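Ribose-phosphate pyrophosphokinase (PDB 5MP7) probably catalyses the magnesium-dependent transfer of the pyrophosphoryl group of ATP to ribose 5-phosphate, yielding the nucleotide precursor PRPP and AMP. Local coordinates at residues V173-D178 with C226-D231; A251-I256 with G275-I280; L197-K202 with R216-V221; R154-L159 with E186-S191. All blocks are in the same frame, centred on the assembly; numbering follows the deposited sequence.

Interaction 1. Residues V173-D178 with C226-D231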
loop_
_atom_site.group_PDB
_atom_site.type_symbol
_atom_site.label_atom_id
_atom_site.label_comp_id
_atom_site.label_asym_id
_atom_site.label_seq_id
_atom_site.Cartn_x
_atom_site.Cartn_y
_atom_site.Cartn_z
ATOM N N VAL A 173 -65.925 -13.335 -47.106
ATOM C CA VAL A 173 -66.583 -13.088 -45.845
ATOM C C VAL A 173 -65.626 -12.209 -44.991
ATOM O O VAL A 173 -64.402 -12.428 -44.968
ATOM C CB VAL A 173 -67.019 -14.416 -45.150
ATOM C CG1 VAL A 173 -65.828 -15.247 -44.718
ATOM C CG2 VAL A 173 -67.883 -14.162 -43.924
ATOM N N VAL A 174 -66.161 -11.157 -44.354
ATOM C CA VAL A 174 -65.358 -10.317 -43.473
ATOM C C VAL A 174 -65.414 -10.953 -42.108
ATOM O O VAL A 174 -66.485 -11.296 -41.649
ATOM C CB VAL A 174 -65.851 -8.872 -43.457
ATOM C CG1 VAL A 174 -64.978 -8.033 -42.570
ATOM C CG2 VAL A 174 -65.774 -8.276 -44.836
ATOM N N VAL A 175 -64.270 -11.133 -41.466
ATOM C CA VAL A 175 -64.195 -11.793 -40.151
ATOM C C VAL A 175 -63.534 -10.877 -39.133
ATOM O O VAL A 175 -62.445 -10.345 -39.370
ATOM C CB VAL A 175 -63.395 -13.086 -40.222
ATOM C CG1 VAL A 175 -63.418 -13.809 -38.890
ATOM C CG2 VAL A 175 -63.953 -13.980 -41.311
ATOM N N SER A 176 -64.174 -10.711 -37.990
ATOM C CA SER A 176 -63.578 -9.981 -36.885
ATOM C C SER A 176 -62.894 -10.958 -35.922
ATOM O O SER A 176 -63.478 -11.945 -35.509
ATOM C CB SER A 176 -64.642 -9.202 -36.141
ATOM O OG SER A 176 -64.022 -8.385 -35.160
ATOM N N PRO A 177 -61.645 -10.695 -35.554
ATOM C CA PRO A 177 -60.911 -11.645 -34.702
ATOM C C PRO A 177 -61.382 -11.660 -33.252
ATOM O O PRO A 177 -60.965 -12.533 -32.490
ATOM C CB PRO A 177 -59.459 -11.187 -34.803
ATOM C CG PRO A 177 -59.524 -9.787 -35.308
ATOM C CD PRO A 177 -60.852 -9.521 -35.913
ATOM N N ASP A 178 -62.216 -10.696 -32.865
ATOM C CA ASP A 178 -62.839 -10.700 -31.534
ATOM C C ASP A 178 -64.105 -9.845 -31.504
ATOM O O ASP A 178 -64.403 -9.106 -32.447
ATOM C CB ASP A 178 -61.880 -10.181 -30.458
ATOM C CG ASP A 178 -61.796 -8.627 -30.434
ATOM O OD1 ASP A 178 -61.560 -7.990 -31.499
ATOM O OD2 ASP A 178 -62.027 -8.037 -29.346
ATOM N N CYS A 226 -61.563 -15.379 -46.559
ATOM C CA CYS A 226 -61.758 -14.576 -45.349
ATOM C C CYS A 226 -60.884 -13.327 -45.305
ATOM O O CYS A 226 -59.695 -13.438 -45.440
ATOM C CB CYS A 226 -61.431 -15.400 -44.131
ATOM S SG CYS A 226 -62.581 -16.765 -43.977
ATOM N N ILE A 227 -61.498 -12.168 -45.060
ATOM C CA ILE A 227 -60.803 -10.936 -44.793
ATOM C C ILE A 227 -60.825 -10.725 -43.277
ATOM O O ILE A 227 -61.836 -10.300 -42.725
ATOM C CB ILE A 227 -61.499 -9.729 -45.452
ATOM C CG1 ILE A 227 -61.950 -10.023 -46.887
ATOM C CG2 ILE A 227 -60.593 -8.518 -45.428
ATOM C CD1 ILE A 227 -60.861 -10.386 -47.866
ATOM N N LEU A 228 -59.713 -11.030 -42.618
ATOM C CA LEU A 228 -59.561 -10.854 -41.186
ATOM C C LEU A 228 -59.120 -9.436 -40.922
ATOM O O LEU A 228 -58.032 -9.028 -41.319
ATOM C CB LEU A 228 -58.484 -11.777 -40.683
ATOM C CG LEU A 228 -58.382 -12.285 -39.267
ATOM C CD1 LEU A 228 -59.728 -12.486 -38.626
ATOM C CD2 LEU A 228 -57.580 -13.575 -39.304
ATOM N N THR A 229 -59.956 -8.653 -40.259
ATOM C CA THR A 229 -59.691 -7.224 -40.117
ATOM C C THR A 229 -59.466 -6.848 -38.646
ATOM O O THR A 229 -60.226 -7.227 -37.781
ATOM C CB THR A 229 -60.788 -6.375 -40.810
ATOM O OG1 THR A 229 -60.416 -5.001 -40.769
ATOM C CG2 THR A 229 -62.121 -6.540 -40.157
ATOM N N ASP A 230 -58.405 -6.101 -38.383
ATOM C CA ASP A 230 -58.144 -5.583 -37.052
ATOM C C ASP A 230 -57.596 -4.156 -37.124
ATOM O O ASP A 230 -57.160 -3.700 -38.158
ATOM C CB ASP A 230 -57.178 -6.511 -36.292
ATOM C CG ASP A 230 -57.524 -6.632 -34.773
ATOM O OD1 ASP A 230 -58.419 -5.910 -34.295
ATOM O OD2 ASP A 230 -56.932 -7.486 -34.049
ATOM N N ASP A 231 -57.680 -3.425 -36.031
ATOM C CA ASP A 231 -57.065 -2.109 -35.927
ATOM C C ASP A 231 -55.554 -2.151 -35.971
ATOM O O ASP A 231 -54.929 -1.341 -36.674
ATOM C CB ASP A 231 -57.586 -1.362 -34.684
ATOM C CG ASP A 231 -57.250 -2.069 -33.357
ATOM O OD1 ASP A 231 -57.044 -3.309 -33.352
ATOM O OD2 ASP A 231 -57.234 -1.396 -32.301
#
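Val-175 and Leu-228 meet at the middle of two parallel neighbours, strands 172-176 and 225-230, inside the sheet of a phosphoribosyltransferase-like domain. The methyl CD1 of Leu-228 is the main bump: it reaches across the seam to lie 3.9 Å from Val-175 CG1 and 4.0 Å from CB of Pro-177, filling the hollow between them. Val-175 holds CG1 anti to its backbone N (chi1 -176°), which leaves CG2 beside that N and against CB of Cys-226, whose SG in turn meets Val-173 CG1 at 3.7 Å. Leu-246, Ala-242 and Val-243 of helix 237-248 cover this side. Over the opposite face Val-174 CG1 approaches Thr-229 CG2 at 4.0 Å; Ala-185 and Ala-189 of helix 182-191 pack on Val-174, and Trp-188 on Thr-229. Three backbone bonds hold the ladder, the straightest from Val-175 N to Ile-227 O (2.9 Å, 177° at the hydrogen). It ends at Pro-177, which has no N-H to give; its ring packs by CD against Thr-229 O and by CG against the Asp-230 carboxylate. Near this end lie Asp-178, predicted to bind magnesium, and Asp-230, predicted to bind ribose 5-phosphate. Apolar side chains around the strand pairing thus end at two carboxylates, which would probably favour cations.

Interaction 2. Residues A251-I256 with G275-I280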
loop_
_atom_site.group_PDB
_atom_site.type_symbol
_atom_site.label_atom_id
_atom_site.label_comp_id
_atom_site.label_asym_id
_atom_site.label_seq_id
_atom_site.Cartn_x
_atom_site.Cartn_y
_atom_site.Cartn_z
ATOM N N ALA A 251 -61.955 -22.655 -44.503
ATOM C CA ALA A 251 -61.780 -21.460 -45.316
ATOM C C ALA A 251 -60.842 -21.764 -46.472
ATOM O O ALA A 251 -59.844 -22.442 -46.293
ATOM C CB ALA A 251 -61.213 -20.327 -44.476
ATOM N N LYS A 252 -61.160 -21.255 -47.645
ATOM C CA LYS A 252 -60.274 -21.403 -48.781
ATOM C C LYS A 252 -58.982 -20.614 -48.594
ATOM O O LYS A 252 -57.909 -21.101 -48.859
ATOM C CB LYS A 252 -60.958 -20.904 -50.039
ATOM C CG LYS A 252 -60.223 -21.261 -51.310
ATOM C CD LYS A 252 -60.746 -20.450 -52.521
ATOM C CE LYS A 252 -59.700 -19.449 -53.016
ATOM N NZ LYS A 252 -59.478 -19.545 -54.485
ATOM N N ASP A 253 -59.127 -19.381 -48.152
ATOM C CA ASP A 253 -58.065 -18.372 -48.112
ATOM C C ASP A 253 -58.284 -17.469 -46.905
ATOM O O ASP A 253 -59.440 -17.260 -46.503
ATOM C CB ASP A 253 -58.186 -17.495 -49.369
ATOM C CG ASP A 253 -57.034 -17.660 -50.347
ATOM O OD1 ASP A 253 -55.987 -18.236 -49.984
ATOM O OD2 ASP A 253 -57.160 -17.174 -51.498
ATOM N N VAL A 254 -57.203 -16.915 -46.359
ATOM C CA VAL A 254 -57.295 -15.850 -45.366
ATOM C C VAL A 254 -56.410 -14.651 -45.707
ATOM O O VAL A 254 -55.223 -14.812 -45.900
ATOM C CB VAL A 254 -56.920 -16.309 -43.948
ATOM C CG1 VAL A 254 -57.122 -15.153 -42.968
ATOM C CG2 VAL A 254 -57.799 -17.468 -43.523
ATOM N N ILE A 255 -57.002 -13.455 -45.708
ATOM C CA ILE A 255 -56.296 -12.221 -45.877
ATOM C C ILE A 255 -56.393 -11.400 -44.590
ATOM O O ILE A 255 -57.480 -11.179 -44.079
ATOM C CB ILE A 255 -56.872 -11.452 -47.037
ATOM C CG1 ILE A 255 -56.587 -12.227 -48.310
ATOM C CG2 ILE A 255 -56.245 -10.064 -47.141
ATOM C CD1 ILE A 255 -57.497 -11.823 -49.445
ATOM N N ILE A 256 -55.238 -10.916 -44.113
ATOM C CA ILE A 256 -55.145 -10.069 -42.934
ATOM C C ILE A 256 -54.952 -8.608 -43.332
ATOM O O ILE A 256 -54.110 -8.294 -44.129
ATOM C CB ILE A 256 -53.999 -10.483 -42.038
ATOM C CG1 ILE A 256 -54.207 -11.934 -41.634
ATOM C CG2 ILE A 256 -53.983 -9.609 -40.792
ATOM C CD1 ILE A 256 -53.128 -12.503 -40.743
ATOM N N GLY A 275 -51.078 -19.585 -42.163
ATOM C CA GLY A 275 -51.458 -19.799 -43.551
ATOM C C GLY A 275 -51.726 -18.579 -44.423
ATOM O O GLY A 275 -52.048 -18.747 -45.588
ATOM N N ALA A 276 -51.687 -17.368 -43.874
ATOM C CA ALA A 276 -52.312 -16.252 -44.573
ATOM C C ALA A 276 -51.633 -15.945 -45.885
ATOM O O ALA A 276 -50.430 -15.916 -45.975
ATOM C CB ALA A 276 -52.337 -15.032 -43.698
ATOM N N ARG A 277 -52.440 -15.709 -46.892
ATOM C CA ARG A 277 -51.977 -15.407 -48.220
ATOM C C ARG A 277 -51.385 -14.006 -48.289
ATOM O O ARG A 277 -50.455 -13.765 -49.031
ATOM C CB ARG A 277 -53.150 -15.502 -49.188
ATOM C CG ARG A 277 -52.725 -15.714 -50.604
ATOM C CD ARG A 277 -53.789 -15.346 -51.623
ATOM N NE ARG A 277 -53.143 -14.458 -52.609
ATOM C CZ ARG A 277 -53.485 -14.285 -53.883
ATOM N NH1 ARG A 277 -54.431 -15.019 -54.481
ATOM N NH2 ARG A 277 -52.815 -13.382 -54.596
ATOM N N GLU A 278 -51.994 -13.059 -47.582
ATOM C CA GLU A 278 -51.530 -11.680 -47.596
ATOM C C GLU A 278 -51.767 -10.996 -46.242
ATOM O O GLU A 278 -52.731 -11.321 -45.554
ATOM C CB GLU A 278 -52.207 -10.900 -48.710
ATOM C CG GLU A 278 -51.397 -9.682 -49.090
ATOM C CD GLU A 278 -51.893 -8.940 -50.320
ATOM O OE1 GLU A 278 -52.839 -9.414 -51.015
ATOM O OE2 GLU A 278 -51.279 -7.890 -50.636
ATOM N N VAL A 279 -50.857 -10.099 -45.859
ATOM C CA VAL A 279 -51.010 -9.268 -44.684
ATOM C C VAL A 279 -50.824 -7.826 -45.144
ATOM O O VAL A 279 -49.812 -7.506 -45.698
ATOM C CB VAL A 279 -49.999 -9.608 -43.625
ATOM C CG1 VAL A 279 -50.242 -8.750 -42.399
ATOM C CG2 VAL A 279 -50.081 -11.056 -43.234
ATOM N N ILE A 280 -51.835 -6.990 -44.995
ATOM C CA ILE A 280 -51.827 -5.642 -45.509
ATOM C C ILE A 280 -51.878 -4.670 -44.347
ATOM O O ILE A 280 -52.755 -4.772 -43.487
ATOM C CB ILE A 280 -53.036 -5.402 -46.377
ATOM C CG1 ILE A 280 -53.122 -6.486 -47.426
ATOM C CG2 ILE A 280 -52.932 -4.056 -47.089
ATOM C CD1 ILE A 280 -54.485 -6.635 -48.047
#
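This is a parallel strand pairing toward one side of the mixed sheet, where strand 253-258 lies beside strand 278-282 after a crossover through helix 267-273. Ile-256 anchors it: its N bonds to Glu-278 O (2.9 Å), and its O accepts from Ile-280 N (2.8 Å). Nearer the start of the segments, Arg-277 N gives a longer bond to Val-254 O, 3.1 Å and bent to 149°. On one face the side chains of Ile-256 and Val-279 run alongside each other in the same direction, with CB of Ile-256 4.1 Å from CG2 of Val-279. With CG1 beside its backbone N (chi1 -58°), Ile-256 also sends CD1 back to the CB of Ala-276, 4.0 Å away. Helix 237-248 packs on Ile-256 through Ile-239 and Val-243. The other face joins Ile-255 CG2 to Ile-280 CD1 at 4.0 Å, beneath helix 156-167; the hydroxyls of Tyr-162 and Tyr-167 from this helix, with Thr-297 OG1, hydrogen-bond to the carboxylate of Glu-278. At the outer end the poorly ordered carboxylate of Asp-253 lies near Arg-277 CD, a placement that is only approximate. Their charged groups stay beyond salt-bridge distance, so cohesion rests on backbone bonds and branched aliphatic packing, with at most a mild electrostatic attraction.

Interaction 3. Residues L197-K202 with R216-V221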
loop_
_atom_site.group_PDB
_atom_site.type_symbol
_atom_site.label_atom_id
_atom_site.label_comp_id
_atom_site.label_asym_id
_atom_site.label_seq_id
_atom_site.Cartn_x
_atom_site.Cartn_y
_atom_site.Cartn_z
ATOM N N LEU A 197 -70.644 -11.761 -42.859
ATOM C CA LEU A 197 -69.868 -11.390 -41.712
ATOM C C LEU A 197 -69.709 -12.554 -40.765
ATOM O O LEU A 197 -70.605 -13.344 -40.604
ATOM C CB LEU A 197 -70.588 -10.241 -41.022
ATOM C CG LEU A 197 -69.907 -9.479 -39.888
ATOM C CD1 LEU A 197 -68.568 -8.923 -40.321
ATOM C CD2 LEU A 197 -70.817 -8.335 -39.479
ATOM N N ALA A 198 -68.559 -12.660 -40.134
ATOM C CA ALA A 198 -68.297 -13.673 -39.090
ATOM C C ALA A 198 -67.337 -13.128 -38.044
ATOM O O ALA A 198 -66.661 -12.126 -38.276
ATOM C CB ALA A 198 -67.722 -14.928 -39.702
ATOM N N PHE A 199 -67.279 -13.771 -36.882
ATOM C CA PHE A 199 -66.317 -13.370 -35.871
ATOM C C PHE A 199 -65.968 -14.492 -34.920
ATOM O O PHE A 199 -66.694 -15.452 -34.830
ATOM C CB PHE A 199 -66.842 -12.165 -35.095
ATOM C CG PHE A 199 -67.840 -12.524 -34.063
ATOM C CD1 PHE A 199 -69.143 -12.777 -34.413
ATOM C CD2 PHE A 199 -67.454 -12.650 -32.727
ATOM C CE1 PHE A 199 -70.069 -13.151 -33.451
ATOM C CE2 PHE A 199 -68.365 -13.013 -31.755
ATOM C CZ PHE A 199 -69.676 -13.275 -32.121
ATOM N N ILE A 200 -64.863 -14.335 -34.211
ATOM C CA ILE A 200 -64.408 -15.307 -33.268
ATOM C C ILE A 200 -64.954 -15.000 -31.881
ATOM O O ILE A 200 -64.635 -13.973 -31.311
ATOM C CB ILE A 200 -62.889 -15.321 -33.167
ATOM C CG1 ILE A 200 -62.307 -16.110 -34.341
ATOM C CG2 ILE A 200 -62.376 -16.327 -32.137
ATOM C CD1 ILE A 200 -62.261 -15.650 -35.770
ATOM N N HIS A 201 -65.715 -15.943 -31.333
ATOM C CA HIS A 201 -66.264 -15.849 -30.004
ATOM C C HIS A 201 -65.307 -16.528 -29.044
ATOM O O HIS A 201 -64.996 -17.701 -29.225
ATOM C CB HIS A 201 -67.641 -16.533 -30.006
ATOM C CG HIS A 201 -68.290 -16.652 -28.657
ATOM N ND1 HIS A 201 -69.320 -17.530 -28.412
ATOM C CD2 HIS A 201 -68.070 -16.000 -27.490
ATOM C CE1 HIS A 201 -69.698 -17.420 -27.150
ATOM N NE2 HIS A 201 -68.952 -16.501 -26.568
ATOM N N LYS A 202 -64.880 -15.800 -28.010
ATOM C CA LYS A 202 -64.041 -16.342 -26.938
ATOM C C LYS A 202 -64.817 -16.486 -25.641
ATOM O O LYS A 202 -65.365 -15.518 -25.107
ATOM C CB LYS A 202 -62.825 -15.450 -26.728
ATOM C CG LYS A 202 -61.747 -15.811 -27.722
ATOM C CD LYS A 202 -60.719 -14.715 -27.955
ATOM C CE LYS A 202 -59.906 -14.964 -29.197
ATOM N NZ LYS A 202 -59.490 -13.722 -29.890
ATOM N N ARG A 216 -64.473 -20.184 -30.858
ATOM C CA ARG A 216 -65.389 -20.720 -31.881
ATOM C C ARG A 216 -65.610 -19.674 -32.966
ATOM O O ARG A 216 -65.687 -18.506 -32.688
ATOM C CB ARG A 216 -66.752 -21.105 -31.255
ATOM C CG ARG A 216 -66.674 -22.257 -30.263
ATOM C CD ARG A 216 -67.955 -22.467 -29.452
ATOM N NE ARG A 216 -67.935 -21.845 -28.112
ATOM C CZ ARG A 216 -68.962 -21.864 -27.244
ATOM N NH1 ARG A 216 -70.114 -22.453 -27.559
ATOM N NH2 ARG A 216 -68.847 -21.282 -26.047
ATOM N N VAL A 217 -65.788 -20.101 -34.195
ATOM C CA VAL A 217 -66.178 -19.181 -35.247
ATOM C C VAL A 217 -67.695 -19.125 -35.301
ATOM O O VAL A 217 -68.331 -20.152 -35.310
ATOM C CB VAL A 217 -65.666 -19.671 -36.600
ATOM C CG1 VAL A 217 -66.081 -18.716 -37.706
ATOM C CG2 VAL A 217 -64.155 -19.822 -36.551
ATOM N N VAL A 218 -68.257 -17.932 -35.352
ATOM C CA VAL A 218 -69.687 -17.752 -35.415
ATOM C C VAL A 218 -69.937 -17.180 -36.788
ATOM O O VAL A 218 -69.490 -16.077 -37.086
ATOM C CB VAL A 218 -70.178 -16.781 -34.301
ATOM C CG1 VAL A 218 -71.673 -16.512 -34.424
ATOM C CG2 VAL A 218 -69.849 -17.353 -32.921
ATOM N N GLY A 219 -70.676 -17.913 -37.607
ATOM C CA GLY A 219 -70.887 -17.592 -39.032
ATOM C C GLY A 219 -70.261 -18.656 -39.951
ATOM O O GLY A 219 -69.485 -19.492 -39.489
ATOM N N ASP A 220 -70.616 -18.634 -41.242
ATOM C CA ASP A 220 -70.124 -19.622 -42.211
ATOM C C ASP A 220 -68.968 -19.099 -43.043
ATOM O O ASP A 220 -69.110 -18.120 -43.799
ATOM C CB ASP A 220 -71.238 -20.103 -43.150
ATOM C CG ASP A 220 -70.780 -21.287 -44.042
ATOM O OD1 ASP A 220 -70.421 -22.346 -43.489
ATOM O OD2 ASP A 220 -70.764 -21.180 -45.288
ATOM N N VAL A 221 -67.827 -19.764 -42.911
ATOM C CA VAL A 221 -66.640 -19.403 -43.672
ATOM C C VAL A 221 -66.160 -20.509 -44.602
ATOM O O VAL A 221 -65.251 -20.292 -45.388
ATOM C CB VAL A 221 -65.478 -18.998 -42.752
ATOM C CG1 VAL A 221 -65.914 -17.900 -41.812
ATOM C CG2 VAL A 221 -64.940 -20.183 -41.970
#
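Phe-199 and Val-218 form a hydrogen-bonded antiparallel pair, with Phe-199 N to Val-218 O at 3.2 Å and Val-218 N to Phe-199 O at 3.0 Å. Their side chains lie alongside each other: the phenyl CE1 comes within 3.7 Å of Val-218 CB, because chi1 of 79° sets CG between the backbone N and carbonyl carbon and swings the ring toward the neighbouring strand. The CG2 branch of Val-218 touches His-201 CB, also at 3.7 Å. Further along, His-201 and Arg-216 make the second hydrogen-bonded pair. The CE1-ND1 side of the imidazole lies over one face of the guanidinium, offset toward its rim, the planes 22° apart; Thr-203 OG1 holds Arg-216 NH2. At the far end Ala-198 CB fits beside Val-221 CG1, and Gly-219, with a phi of 114° and no side chain, passes close to Ala-198 CB. Outward from this shell, strand 172-176 bonds to the other edge of strand 197-202, while Ile-200 packs on Ala-242 and Leu-245 of helix 237-248. Strand 215-218 is the outermost of the sheet within this chain. The strand it flanks leads to Lys-202, the predicted active-site lysine, whose NZ bonds to Pro-177 O. Backbone bonds carry the register, so the exposed face can bear polar His-201 and Arg-216.

Interaction 4. Residues R154-L159 with E186-S191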
loop_
_atom_site.group_PDB
_atom_site.type_symbol
_atom_site.label_atom_id
_atom_site.label_comp_id
_atom_site.label_asym_id
_atom_site.label_seq_id
_atom_site.Cartn_x
_atom_site.Cartn_y
_atom_site.Cartn_z
ATOM N N ARG A 154 -59.562 7.873 -41.343
ATOM C CA ARG A 154 -59.791 6.460 -41.525
ATOM C C ARG A 154 -59.041 5.927 -42.716
ATOM O O ARG A 154 -59.055 6.525 -43.757
ATOM C CB ARG A 154 -61.285 6.204 -41.712
ATOM C CG ARG A 154 -62.007 5.803 -40.449
ATOM C CD ARG A 154 -62.511 6.997 -39.694
ATOM N NE ARG A 154 -63.508 6.571 -38.710
ATOM C CZ ARG A 154 -64.222 7.407 -37.958
ATOM N NH1 ARG A 154 -64.085 8.745 -38.090
ATOM N NH2 ARG A 154 -65.078 6.897 -37.076
ATOM N N ALA A 155 -58.432 4.758 -42.561
ATOM C CA ALA A 155 -57.732 4.074 -43.649
ATOM C C ALA A 155 -58.623 3.057 -44.383
ATOM O O ALA A 155 -58.166 2.381 -45.292
ATOM C CB ALA A 155 -56.505 3.368 -43.081
ATOM N N GLN A 156 -59.869 2.917 -43.943
ATOM C CA GLN A 156 -60.784 1.941 -44.484
ATOM C C GLN A 156 -60.907 1.982 -46.008
ATOM O O GLN A 156 -60.812 0.948 -46.636
ATOM C CB GLN A 156 -62.158 2.136 -43.881
ATOM C CG GLN A 156 -63.135 1.070 -44.290
ATOM C CD GLN A 156 -64.490 1.297 -43.676
ATOM O OE1 GLN A 156 -64.657 2.004 -42.658
ATOM N NE2 GLN A 156 -65.482 0.718 -44.303
ATOM N N LYS A 157 -61.170 3.151 -46.574
ATOM C CA LYS A 157 -61.258 3.296 -48.015
ATOM C C LYS A 157 -59.972 2.842 -48.702
ATOM O O LYS A 157 -60.024 2.195 -49.730
ATOM C CB LYS A 157 -61.577 4.728 -48.424
ATOM C CG LYS A 157 -63.043 5.103 -48.252
ATOM C CD LYS A 157 -63.412 6.274 -49.160
ATOM C CE LYS A 157 -64.907 6.552 -49.172
ATOM N NZ LYS A 157 -65.287 7.513 -48.106
ATOM N N LEU A 158 -58.832 3.192 -48.128
ATOM C CA LEU A 158 -57.551 2.812 -48.664
ATOM C C LEU A 158 -57.354 1.284 -48.644
ATOM O O LEU A 158 -56.932 0.703 -49.647
ATOM C CB LEU A 158 -56.423 3.522 -47.886
ATOM C CG LEU A 158 -54.959 3.151 -48.164
ATOM C CD1 LEU A 158 -54.493 3.700 -49.521
ATOM C CD2 LEU A 158 -54.096 3.693 -47.031
ATOM N N LEU A 159 -57.629 0.650 -47.519
ATOM C CA LEU A 159 -57.442 -0.789 -47.395
ATOM C C LEU A 159 -58.473 -1.594 -48.205
ATOM O O LEU A 159 -58.100 -2.560 -48.844
ATOM C CB LEU A 159 -57.439 -1.223 -45.947
ATOM C CG LEU A 159 -56.278 -0.697 -45.078
ATOM C CD1 LEU A 159 -56.639 -0.683 -43.588
ATOM C CD2 LEU A 159 -55.037 -1.537 -45.249
ATOM N N GLU A 186 -68.337 -4.860 -39.842
ATOM C CA GLU A 186 -69.605 -4.611 -40.523
ATOM C C GLU A 186 -69.483 -3.492 -41.546
ATOM O O GLU A 186 -70.016 -3.597 -42.633
ATOM C CB GLU A 186 -70.703 -4.279 -39.502
ATOM C CG GLU A 186 -72.143 -4.443 -39.998
ATOM C CD GLU A 186 -73.182 -4.139 -38.908
ATOM O OE1 GLU A 186 -74.060 -5.007 -38.617
ATOM O OE2 GLU A 186 -73.107 -3.018 -38.317
ATOM N N LYS A 187 -68.773 -2.427 -41.200
ATOM C CA LYS A 187 -68.503 -1.323 -42.149
ATOM C C LYS A 187 -67.707 -1.781 -43.385
ATOM O O LYS A 187 -67.984 -1.366 -44.492
ATOM C CB LYS A 187 -67.750 -0.161 -41.470
ATOM C CG LYS A 187 -68.548 0.625 -40.420
ATOM C CD LYS A 187 -67.868 1.943 -39.998
ATOM C CE LYS A 187 -68.209 3.208 -40.728
ATOM N NZ LYS A 187 -69.582 3.365 -41.240
ATOM N N TRP A 188 -66.743 -2.658 -43.180
ATOM C CA TRP A 188 -65.948 -3.180 -44.276
ATOM C C TRP A 188 -66.792 -4.029 -45.206
ATOM O O TRP A 188 -66.638 -3.974 -46.414
ATOM C CB TRP A 188 -64.790 -4.031 -43.743
ATOM C CG TRP A 188 -63.655 -3.241 -43.260
ATOM C CD1 TRP A 188 -63.701 -2.182 -42.439
ATOM C CD2 TRP A 188 -62.290 -3.484 -43.532
ATOM N NE1 TRP A 188 -62.439 -1.724 -42.180
ATOM C CE2 TRP A 188 -61.550 -2.518 -42.847
ATOM C CE3 TRP A 188 -61.620 -4.423 -44.307
ATOM C CZ2 TRP A 188 -60.161 -2.452 -42.913
ATOM C CZ3 TRP A 188 -60.247 -4.356 -44.393
ATOM C CH2 TRP A 188 -59.529 -3.378 -43.695
ATOM N N ALA A 189 -67.628 -4.882 -44.631
ATOM C CA ALA A 189 -68.486 -5.766 -45.431
ATOM C C ALA A 189 -69.379 -4.940 -46.342
ATOM O O ALA A 189 -69.577 -5.305 -47.498
ATOM C CB ALA A 189 -69.308 -6.655 -44.545
ATOM N N ASP A 190 -69.878 -3.813 -45.841
ATOM C CA ASP A 190 -70.674 -2.875 -46.663
ATOM C C ASP A 190 -69.833 -2.281 -47.816
ATOM O O ASP A 190 -70.265 -2.257 -48.960
ATOM C CB ASP A 190 -71.296 -1.743 -45.803
ATOM C CG ASP A 190 -72.460 -2.223 -44.892
ATOM O OD1 ASP A 190 -73.100 -3.242 -45.216
ATOM O OD2 ASP A 190 -72.762 -1.584 -43.848
ATOM N N SER A 191 -68.611 -1.852 -47.503
ATOM C CA SER A 191 -67.653 -1.305 -48.494
ATOM C C SER A 191 -67.259 -2.314 -49.575
ATOM O O SER A 191 -66.947 -1.919 -50.689
ATOM C CB SER A 191 -66.358 -0.880 -47.803
ATOM O OG SER A 191 -65.695 -2.052 -47.334
#
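Gln-156, in the first turn of helix 156-167, reaches over to Trp-188 of helix 182-191. From CB the chain runs straight: with chi1 -174° and chi2 -180°, CG and CD are carried out away from their own helix. CG meets the pyrrole part of the indole, 3.6 Å from Trp-188 NE1, and CD continues past it at 3.8 Å from Trp-188 CD1. The two side chains run past each other antiparallel, with the amide plane 17° from the indole plane. At the end the atoms part: OE1 approaches the aliphatic CB of Lys-187 at 4.0 Å, while NE2 comes 3.3 Å from Lys-187 O and 3.9 Å from CB of Ser-191. One turn on, Leu-159 meets the other end of the indole, its CB 3.8 Å from Trp-188 CH2 and its CD1 near Trp-188 CZ2 as well. Thr-160 and Ile-163 of the same helix extend this bed for the tryptophan. A long, flexible but flat-ended glutamine suits the partly exposed border, since its CG and CD pack by the indole while OE1 and NE2 reach Lys-187 and Ser-191. Two helices on one side of the mixed sheet are so joined by dispersion around a large aromatic, with the amide ending near the Lys-187 carbonyl.

In the fold
Interactions 1, 2 and 3 are pairings within a single mixed sheet, whereas interaction 4 joins two helices that pack on it. Interaction 1 is the central, deeply buried one, and its strands bond onward to both neighbours: Leu-228 N to Ile-255 O of interaction 2, and Ser-176 N to Ala-198 O of interaction 3. Interaction 2 is likewise mostly buried, with charged residues at its outer end and a Glu-278 carboxylate bonded by two tyrosines. Interaction 3 adds the antiparallel edge, and its exposed face admits histidine and arginine. Interaction 4, partly buried, relies mainly on side-chain packing; Trp-188 meets Thr-229 of interaction 1, and Leu-159 touches Ile-280 of interaction 2.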